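Long-range contacts in ORF10 (Moritella marina, PDB 6RIW), which forms the ketosynthase-chain length factor didomain of a polyunsaturated fatty acid synthase, which probably extends the growing acyl chain by 3-oxoacyl-[acyl-carrier-protein] synthase chemistry: residues K57-H62 with Q239-N244; A46-N51 with G593-T598. One frame throughout, in Å; residues are numbered along the deposited sequence.

Contact 1 (K57-H62 with Q239-N244)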
ATOM      1  N   LYS A  57      25.137  -1.586   0.800  1.00 22.10           N
ATOM      2  CA  LYS A  57      25.547  -1.108  -0.517  1.00 21.61           C
ATOM      3  C   LYS A  57      24.605  -1.657  -1.583  1.00 22.32           C
ATOM      4  O   LYS A  57      24.070  -2.760  -1.448  1.00 24.36           O
ATOM      5  CB  LYS A  57      26.989  -1.550  -0.857  1.00 22.31           C
ATOM      6  CG  LYS A  57      28.024  -1.168   0.159  1.00 22.73           C
ATOM      7  CD  LYS A  57      28.363   0.305   0.054  1.00 24.39           C
ATOM      8  CE  LYS A  57      29.565   0.628   0.930  1.00 25.77           C
ATOM      9  NZ  LYS A  57      29.740   2.088   1.117  1.00 34.58           N
ATOM     10  N   PHE A  58      24.391  -0.889  -2.648  1.00 21.35           N
ATOM     11  CA  PHE A  58      23.772  -1.478  -3.827  1.00 21.83           C
ATOM     12  C   PHE A  58      24.835  -1.693  -4.902  1.00 23.08           C
ATOM     13  O   PHE A  58      25.896  -1.074  -4.871  1.00 23.94           O
ATOM     14  CB  PHE A  58      22.585  -0.652  -4.369  1.00 24.81           C
ATOM     15  CG  PHE A  58      22.722   0.840  -4.247  1.00 22.68           C
ATOM     16  CD1 PHE A  58      23.715   1.519  -4.919  1.00 24.35           C
ATOM     17  CD2 PHE A  58      21.793   1.566  -3.524  1.00 22.03           C
ATOM     18  CE1 PHE A  58      23.806   2.904  -4.837  1.00 22.63           C
ATOM     19  CE2 PHE A  58      21.865   2.949  -3.438  1.00 24.60           C
ATOM     20  CZ  PHE A  58      22.879   3.624  -4.096  1.00 24.69           C
ATOM     21  N   TYR A  59      24.595  -2.644  -5.805  1.00 23.00           N
ATOM     22  CA  TYR A  59      25.596  -2.947  -6.828  1.00 23.55           C
ATOM     23  C   TYR A  59      25.122  -2.571  -8.221  1.00 25.01           C
ATOM     24  O   TYR A  59      25.756  -2.955  -9.206  1.00 26.16           O
ATOM     25  CB  TYR A  59      26.014  -4.426  -6.777  1.00 24.37           C
ATOM     26  CG  TYR A  59      24.954  -5.457  -7.147  1.00 23.60           C
ATOM     27  CD1 TYR A  59      24.877  -5.976  -8.431  1.00 23.07           C
ATOM     28  CD2 TYR A  59      24.078  -5.947  -6.189  1.00 21.57           C
ATOM     29  CE1 TYR A  59      23.933  -6.936  -8.759  1.00 21.30           C
ATOM     30  CE2 TYR A  59      23.138  -6.907  -6.497  1.00 24.05           C
ATOM     31  CZ  TYR A  59      23.059  -7.394  -7.786  1.00 24.11           C
ATOM     32  OH  TYR A  59      22.114  -8.347  -8.081  1.00 20.97           O
ATOM     33  N   CYS A  60      24.033  -1.811  -8.324  1.00 23.40           N
ATOM     34  CA  CYS A  60      23.539  -1.327  -9.606  1.00 25.59           C
ATOM     35  C   CYS A  60      22.838   0.006  -9.369  1.00 28.68           C
ATOM     36  O   CYS A  60      22.076   0.133  -8.404  1.00 28.06           O
ATOM     37  CB  CYS A  60      22.584  -2.354 -10.231  1.00 25.21           C
ATOM     38  SG  CYS A  60      21.789  -1.850 -11.796  1.00 30.55           S
ATOM     39  N   VAL A  61      23.115   1.000 -10.219  1.00 23.88           N
ATOM     40  CA  VAL A  61      22.435   2.295 -10.136  1.00 26.92           C
ATOM     41  C   VAL A  61      21.560   2.573 -11.349  1.00 27.15           C
ATOM     42  O   VAL A  61      20.932   3.643 -11.416  1.00 25.94           O
ATOM     43  CB  VAL A  61      23.429   3.456  -9.915  1.00 26.88           C
ATOM     44  CG1 VAL A  61      24.133   3.315  -8.571  1.00 30.62           C
ATOM     45  CG2 VAL A  61      24.430   3.534 -11.052  1.00 29.79           C
ATOM     46  N   HIS A  62      21.467   1.635 -12.293  1.00 22.57           N
ATOM     47  CA  HIS A  62      20.637   1.814 -13.475  1.00 23.43           C
ATOM     48  C   HIS A  62      19.160   1.637 -13.131  1.00 24.12           C
ATOM     49  O   HIS A  62      18.792   0.774 -12.330  1.00 22.57           O
ATOM     50  CB  HIS A  62      21.037   0.812 -14.562  1.00 24.11           C
ATOM     51  CG  HIS A  62      22.299   1.179 -15.279  1.00 29.36           C
ATOM     52  ND1 HIS A  62      23.545   0.761 -14.857  1.00 35.27           N
ATOM     53  CD2 HIS A  62      22.510   1.947 -16.375  1.00 31.63           C
ATOM     54  CE1 HIS A  62      24.468   1.256 -15.661  1.00 30.47           C
ATOM     55  NE2 HIS A  62      23.867   1.977 -16.590  1.00 35.33           N
ATOM     56  N   GLN A 239      19.360  -9.729  -4.829  1.00 22.43           N
ATOM     57  CA  GLN A 239      20.230 -10.084  -5.964  1.00 25.11           C
ATOM     58  C   GLN A 239      19.457 -10.077  -7.288  1.00 25.83           C
ATOM     59  O   GLN A 239      19.650 -10.937  -8.157  1.00 24.15           O
ATOM     60  CB  GLN A 239      20.902 -11.439  -5.740  1.00 28.54           C
ATOM     61  CG  GLN A 239      21.866 -11.495  -4.569  1.00 32.38           C
ATOM     62  CD  GLN A 239      22.428 -12.897  -4.386  1.00 37.38           C
ATOM     63  OE1 GLN A 239      22.762 -13.577  -5.360  1.00 36.60           O
ATOM     64  NE2 GLN A 239      22.503 -13.348  -3.138  1.00 38.79           N
ATOM     65  N   ALA A 240      18.565  -9.101  -7.442  1.00 20.19           N
ATOM     66  CA  ALA A 240      17.706  -9.021  -8.618  1.00 22.82           C
ATOM     67  C   ALA A 240      18.330  -8.248  -9.772  1.00 21.12           C
ATOM     68  O   ALA A 240      17.866  -8.384 -10.908  1.00 20.74           O
ATOM     69  CB  ALA A 240      16.362  -8.385  -8.245  1.00 21.46           C
ATOM     70  N   TYR A 241      19.361  -7.442  -9.513  1.00 21.97           N
ATOM     71  CA  TYR A 241      20.079  -6.728 -10.561  1.00 22.63           C
ATOM     72  C   TYR A 241      21.030  -7.669 -11.315  1.00 21.40           C
ATOM     73  O   TYR A 241      21.621  -8.572 -10.715  1.00 24.49           O
ATOM     74  CB  TYR A 241      20.882  -5.579  -9.955  1.00 22.47           C
ATOM     75  CG  TYR A 241      20.054  -4.423  -9.416  1.00 21.43           C
ATOM     76  CD1 TYR A 241      19.197  -3.714 -10.237  1.00 24.01           C
ATOM     77  CD2 TYR A 241      20.166  -4.023  -8.074  1.00 22.80           C
ATOM     78  CE1 TYR A 241      18.445  -2.644  -9.742  1.00 25.97           C
ATOM     79  CE2 TYR A 241      19.435  -2.958  -7.577  1.00 22.09           C
ATOM     80  CZ  TYR A 241      18.581  -2.274  -8.414  1.00 22.75           C
ATOM     81  OH  TYR A 241      17.845  -1.218  -7.941  1.00 23.07           O
ATOM     82  N   PRO A 242      21.225  -7.458 -12.621  1.00 21.82           N
ATOM     83  CA  PRO A 242      22.024  -8.415 -13.413  1.00 25.04           C
ATOM     84  C   PRO A 242      23.520  -8.282 -13.139  1.00 28.26           C
ATOM     85  O   PRO A 242      24.086  -7.191 -13.201  1.00 28.22           O
ATOM     86  CB  PRO A 242      21.684  -8.054 -14.867  1.00 26.40           C
ATOM     87  CG  PRO A 242      21.274  -6.613 -14.821  1.00 26.15           C
ATOM     88  CD  PRO A 242      20.602  -6.419 -13.465  1.00 23.78           C
ATOM     89  N   ALA A 243      24.163  -9.421 -12.855  1.00 29.04           N
ATOM     90  CA  ALA A 243      25.591  -9.398 -12.572  1.00 33.05           C
ATOM     91  C   ALA A 243      26.390  -8.964 -13.795  1.00 36.45           C
ATOM     92  O   ALA A 243      27.404  -8.273 -13.649  1.00 37.52           O
ATOM     93  CB  ALA A 243      26.056 -10.767 -12.068  1.00 36.18           C
ATOM     94  N   ASN A 244      25.933  -9.312 -15.002  1.00 30.90           N
ATOM     95  CA  ASN A 244      26.602  -8.879 -16.225  1.00 31.45           C
ATOM     96  C   ASN A 244      26.083  -7.536 -16.745  1.00 28.67           C
ATOM     97  O   ASN A 244      26.399  -7.152 -17.874  1.00 31.04           O
ATOM     98  CB  ASN A 244      26.475  -9.961 -17.303  1.00 31.44           C
ATOM     99  CG  ASN A 244      25.057 -10.117 -17.821  1.00 32.10           C
ATOM    100  OD1 ASN A 244      24.114  -9.521 -17.289  1.00 28.20           O
ATOM    101  ND2 ASN A 244      24.899 -10.922 -18.868  1.00 27.16           N
TER
HETATM  102  O   HOH W   1      16.912   0.222 -10.329  1.00 21.82           O
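Two tyrosine rings meet here edge to face: the edge of Tyr241 points at one face of Tyr59, with the planes at 89° and the centroids 5.8 Å apart. The edge of the Tyr59 ring, for its part, has Pro242 O and Gln239 CA near its plane. Over one face of Tyr241 sits Cys60, whose CB makes a CH-pi contact 3.7 Å from the ring centroid. Because Cys60 SG is anti to its own backbone N (chi1 176°), the sulfur also comes near this ring, in an oblique sulfur-aromatic contact with SG 4.1 Å from the centroid. The phenol of Tyr59 reaches the backbone of Tyr241, where Tyr59 OH donates to Tyr241 O at 2.7 Å, tilted 22° from the carbonyl plane. Alongside, Tyr59 CE1 packs against Tyr241 CB at 3.5 Å. Replacing Tyr59 by a leucine would probably leave Tyr241 O without its phenol donor and the edge of the Tyr241 ring without an aromatic face to meet. At the far end of Tyr241, a water joins its OH, 2.9 Å away, to His62 O. The contact illustrates a T-shaped tyrosine pair tying two loops together within the ketosynthase of the thiolase-like fold: the loop leading into strand 62-64, and the one leaving helix 228-237, a helix that ends in a Schellman motif at Gln239.

Contact 2 (A46-N51 with G593-T598)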
ATOM      1  N   ALA A  46      27.744   7.038  -5.583  1.00 24.00           N
ATOM      2  CA  ALA A  46      28.996   6.281  -5.576  1.00 25.79           C
ATOM      3  C   ALA A  46      29.413   5.876  -4.166  1.00 23.27           C
ATOM      4  O   ALA A  46      30.041   4.829  -3.989  1.00 24.48           O
ATOM      5  CB  ALA A  46      30.111   7.097  -6.242  1.00 25.32           C
ATOM      6  N   LYS A  47      29.078   6.688  -3.153  1.00 21.83           N
ATOM      7  CA  LYS A  47      29.394   6.339  -1.764  1.00 23.27           C
ATOM      8  C   LYS A  47      28.628   5.114  -1.274  1.00 20.73           C
ATOM      9  O   LYS A  47      28.977   4.559  -0.225  1.00 19.63           O
ATOM     10  CB  LYS A  47      29.089   7.518  -0.834  1.00 21.15           C
ATOM     11  CG  LYS A  47      29.997   8.715  -1.035  1.00 23.03           C
ATOM     12  CD  LYS A  47      31.283   8.553  -0.236  1.00 27.75           C
ATOM     13  CE  LYS A  47      32.281   9.671  -0.542  1.00 33.96           C
ATOM     14  NZ  LYS A  47      33.598   9.392   0.102  1.00 33.00           N
ATOM     15  N   TYR A  48      27.566   4.720  -1.971  1.00 22.81           N
ATOM     16  CA  TYR A  48      26.735   3.597  -1.556  1.00 21.23           C
ATOM     17  C   TYR A  48      26.804   2.445  -2.545  1.00 23.18           C
ATOM     18  O   TYR A  48      26.030   1.487  -2.416  1.00 21.93           O
ATOM     19  CB  TYR A  48      25.282   4.062  -1.360  1.00 17.95           C
ATOM     20  CG  TYR A  48      25.153   4.940  -0.138  1.00 18.60           C
ATOM     21  CD1 TYR A  48      25.378   6.308  -0.220  1.00 17.78           C
ATOM     22  CD2 TYR A  48      24.872   4.389   1.115  1.00 20.82           C
ATOM     23  CE1 TYR A  48      25.293   7.115   0.908  1.00 18.99           C
ATOM     24  CE2 TYR A  48      24.803   5.192   2.264  1.00 17.25           C
ATOM     25  CZ  TYR A  48      25.009   6.556   2.143  1.00 19.09           C
ATOM     26  OH  TYR A  48      24.921   7.387   3.250  1.00 20.97           O
ATOM     27  N   THR A  49      27.704   2.521  -3.530  1.00 21.07           N
ATOM     28  CA  THR A  49      27.824   1.517  -4.582  1.00 24.49           C
ATOM     29  C   THR A  49      29.018   0.614  -4.292  1.00 28.06           C
ATOM     30  O   THR A  49      30.120   1.100  -4.007  1.00 28.07           O
ATOM     31  CB  THR A  49      27.988   2.181  -5.958  1.00 23.23           C
ATOM     32  OG1 THR A  49      26.877   3.060  -6.225  1.00 23.92           O
ATOM     33  CG2 THR A  49      28.061   1.130  -7.069  1.00 25.55           C
ATOM     34  N   ALA A  50      28.800  -0.697  -4.356  1.00 25.50           N
ATOM     35  CA  ALA A  50      29.893  -1.655  -4.235  1.00 27.75           C
ATOM     36  C   ALA A  50      29.562  -2.904  -5.041  1.00 29.22           C
ATOM     37  O   ALA A  50      28.874  -2.819  -6.062  1.00 31.79           O
ATOM     38  CB  ALA A  50      30.143  -1.994  -2.767  1.00 30.52           C
ATOM     39  N   ASN A  51      30.013  -4.067  -4.590  1.00 29.66           N
ATOM     40  CA  ASN A  51      29.717  -5.326  -5.256  1.00 32.14           C
ATOM     41  C   ASN A  51      28.538  -6.036  -4.594  1.00 32.72           C
ATOM     42  O   ASN A  51      28.143  -5.744  -3.458  1.00 29.55           O
ATOM     43  CB  ASN A  51      30.943  -6.248  -5.250  1.00 34.78           C
ATOM     44  CG  ASN A  51      32.192  -5.568  -5.789  1.00 40.22           C
ATOM     45  OD1 ASN A  51      33.155  -5.330  -5.054  1.00 43.55           O
ATOM     46  ND2 ASN A  51      32.177  -5.247  -7.073  1.00 38.59           N
ATOM     47  N   GLY A 593      17.617   5.060   8.162  1.00 11.70           N
ATOM     48  CA  GLY A 593      18.211   5.617   9.365  1.00 12.54           C
ATOM     49  C   GLY A 593      19.535   4.965   9.716  1.00 14.91           C
ATOM     50  O   GLY A 593      20.451   5.629  10.206  1.00 13.56           O
ATOM     51  N   ARG A 594      19.660   3.663   9.458  1.00 11.57           N
ATOM     52  CA  ARG A 594      20.945   2.979   9.621  1.00 13.60           C
ATOM     53  C   ARG A 594      21.877   3.229   8.433  1.00 14.84           C
ATOM     54  O   ARG A 594      23.032   3.649   8.595  1.00 12.41           O
ATOM     55  CB  ARG A 594      20.693   1.477   9.800  1.00 16.43           C
ATOM     56  CG  ARG A 594      21.937   0.589   9.658  1.00 16.52           C
ATOM     57  CD  ARG A 594      21.645  -0.850   9.206  1.00 19.33           C
ATOM     58  NE  ARG A 594      22.909  -1.436   8.753  1.00 20.93           N
ATOM     59  CZ  ARG A 594      23.782  -2.054   9.543  1.00 20.58           C
ATOM     60  NH1 ARG A 594      23.509  -2.225  10.823  1.00 17.92           N
ATOM     61  NH2 ARG A 594      24.933  -2.501   9.041  1.00 22.13           N
ATOM     62  N   VAL A 595      21.391   2.980   7.232  1.00 11.13           N
ATOM     63  CA  VAL A 595      22.262   2.936   6.054  1.00 13.14           C
ATOM     64  C   VAL A 595      22.940   4.283   5.823  1.00 13.96           C
ATOM     65  O   VAL A 595      24.135   4.354   5.492  1.00 14.14           O
ATOM     66  CB  VAL A 595      21.446   2.494   4.829  1.00 14.90           C
ATOM     67  CG1 VAL A 595      22.179   2.813   3.556  1.00 17.30           C
ATOM     68  CG2 VAL A 595      21.107   0.991   4.937  1.00 17.08           C
ATOM     69  N   ASN A 596      22.208   5.370   6.044  1.00 12.71           N
ATOM     70  CA  ASN A 596      22.709   6.699   5.696  1.00 14.45           C
ATOM     71  C   ASN A 596      23.839   7.154   6.615  1.00 14.64           C
ATOM     72  O   ASN A 596      24.572   8.093   6.267  1.00 13.92           O
ATOM     73  CB  ASN A 596      21.548   7.692   5.731  1.00 12.49           C
ATOM     74  CG  ASN A 596      21.665   8.775   4.686  1.00 17.17           C
ATOM     75  OD1 ASN A 596      20.711   9.042   3.952  1.00 14.81           O
ATOM     76  ND2 ASN A 596      22.822   9.457   4.648  1.00 15.32           N
ATOM     77  N   LEU A 597      24.022   6.496   7.761  1.00 11.82           N
ATOM     78  CA  LEU A 597      25.112   6.889   8.644  1.00 15.05           C
ATOM     79  C   LEU A 597      26.480   6.714   7.979  1.00 15.92           C
ATOM     80  O   LEU A 597      27.445   7.308   8.452  1.00 17.11           O
ATOM     81  CB  LEU A 597      25.045   6.109   9.961  1.00 16.56           C
ATOM     82  CG  LEU A 597      23.842   6.498  10.834  1.00 11.99           C
ATOM     83  CD1 LEU A 597      23.717   5.536  12.036  1.00 16.38           C
ATOM     84  CD2 LEU A 597      24.002   7.907  11.324  1.00 15.14           C
ATOM     85  N   THR A 598      26.573   5.910   6.910  1.00 17.13           N
ATOM     86  CA  THR A 598      27.787   5.825   6.083  1.00 20.11           C
ATOM     87  C   THR A 598      28.356   7.202   5.742  1.00 20.11           C
ATOM     88  O   THR A 598      29.529   7.499   6.002  1.00 18.44           O
ATOM     89  CB  THR A 598      27.480   5.068   4.783  1.00 21.27           C
ATOM     90  OG1 THR A 598      27.236   3.689   5.084  1.00 28.24           O
ATOM     91  CG2 THR A 598      28.658   5.163   3.805  1.00 25.90           C
TER
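Tyr48 carries nearly all of this contact, its ring reaching from the 3-10 turn to the junction where helix 589-595 gives way to helix 597-608. The apolar part comes first. Val595 CG1 lies 3.8 Å from Tyr48 CE2, the two side chains meeting at a slant, and Thr598 approaches from the opposite direction to bring its CB within 3.7 Å of the same Tyr48 CE2. With CG2 anti to the backbone N of Thr598 (chi1 -69° for OG1), the methyl is turned to the backbone of the turn, 4.1 Å from Lys47 O. Among contacts of mixed character, Val595 O sits in the plane of the Tyr48 ring at its edge, 3.4 Å from CE2. The polar end of the ring lies by Asn596, whose amide plane stands 71° from the ring; Tyr48 OH is 3.1 Å from Asn596 O. Just beyond the contact, hydrogen bonds pair Tyr48 OH with Thr599 OG1, Asn596 OD1 with Arg592 NE, and Thr598 OG1 with Lys625 NZ. Charge adds two ties: Lys47, which starts toward the junction before its end leads off, forms a salt bridge from NZ to Glu602 OE1 on helix 597-608, and Arg594 NH2 forms another to Asp56 OD2, in the same loop as Tyr48. Both Tyr48 and Val595 also touch Met233, so helix 228-237 packs beside the contact, and helix 614-628 backs the junction through Leu597 and Arg594. The loop between helix 38-41 and strand 62-64 in the first ketosynthase-like half thus meets a helical junction of the second, probably the chain length factor, as part of the interface between the two.

In the fold
Contact 2 spans the two ketosynthase-family regions, whereas contact 1 stays within the first and is nested inside the long loop of chain that contact 2 closes. Their centres lie 14 Å apart on the same side of the chain's centre, and residues 46-51 and 57-62 belong to one excursion between helix 38-41 and strand 62-64. These segments touch directly: Phe58 N is 2.9 Å from Tyr48 O, and Lys57 NZ is 2.9 Å from Lys47 O, both probable hydrogen bonds. Met233 of helix 228-237, already beside contact 2, also touches Phe58, so one helix side chain borders both contacts. Neither contact lies at the magnesium site of Met1 and Lys286.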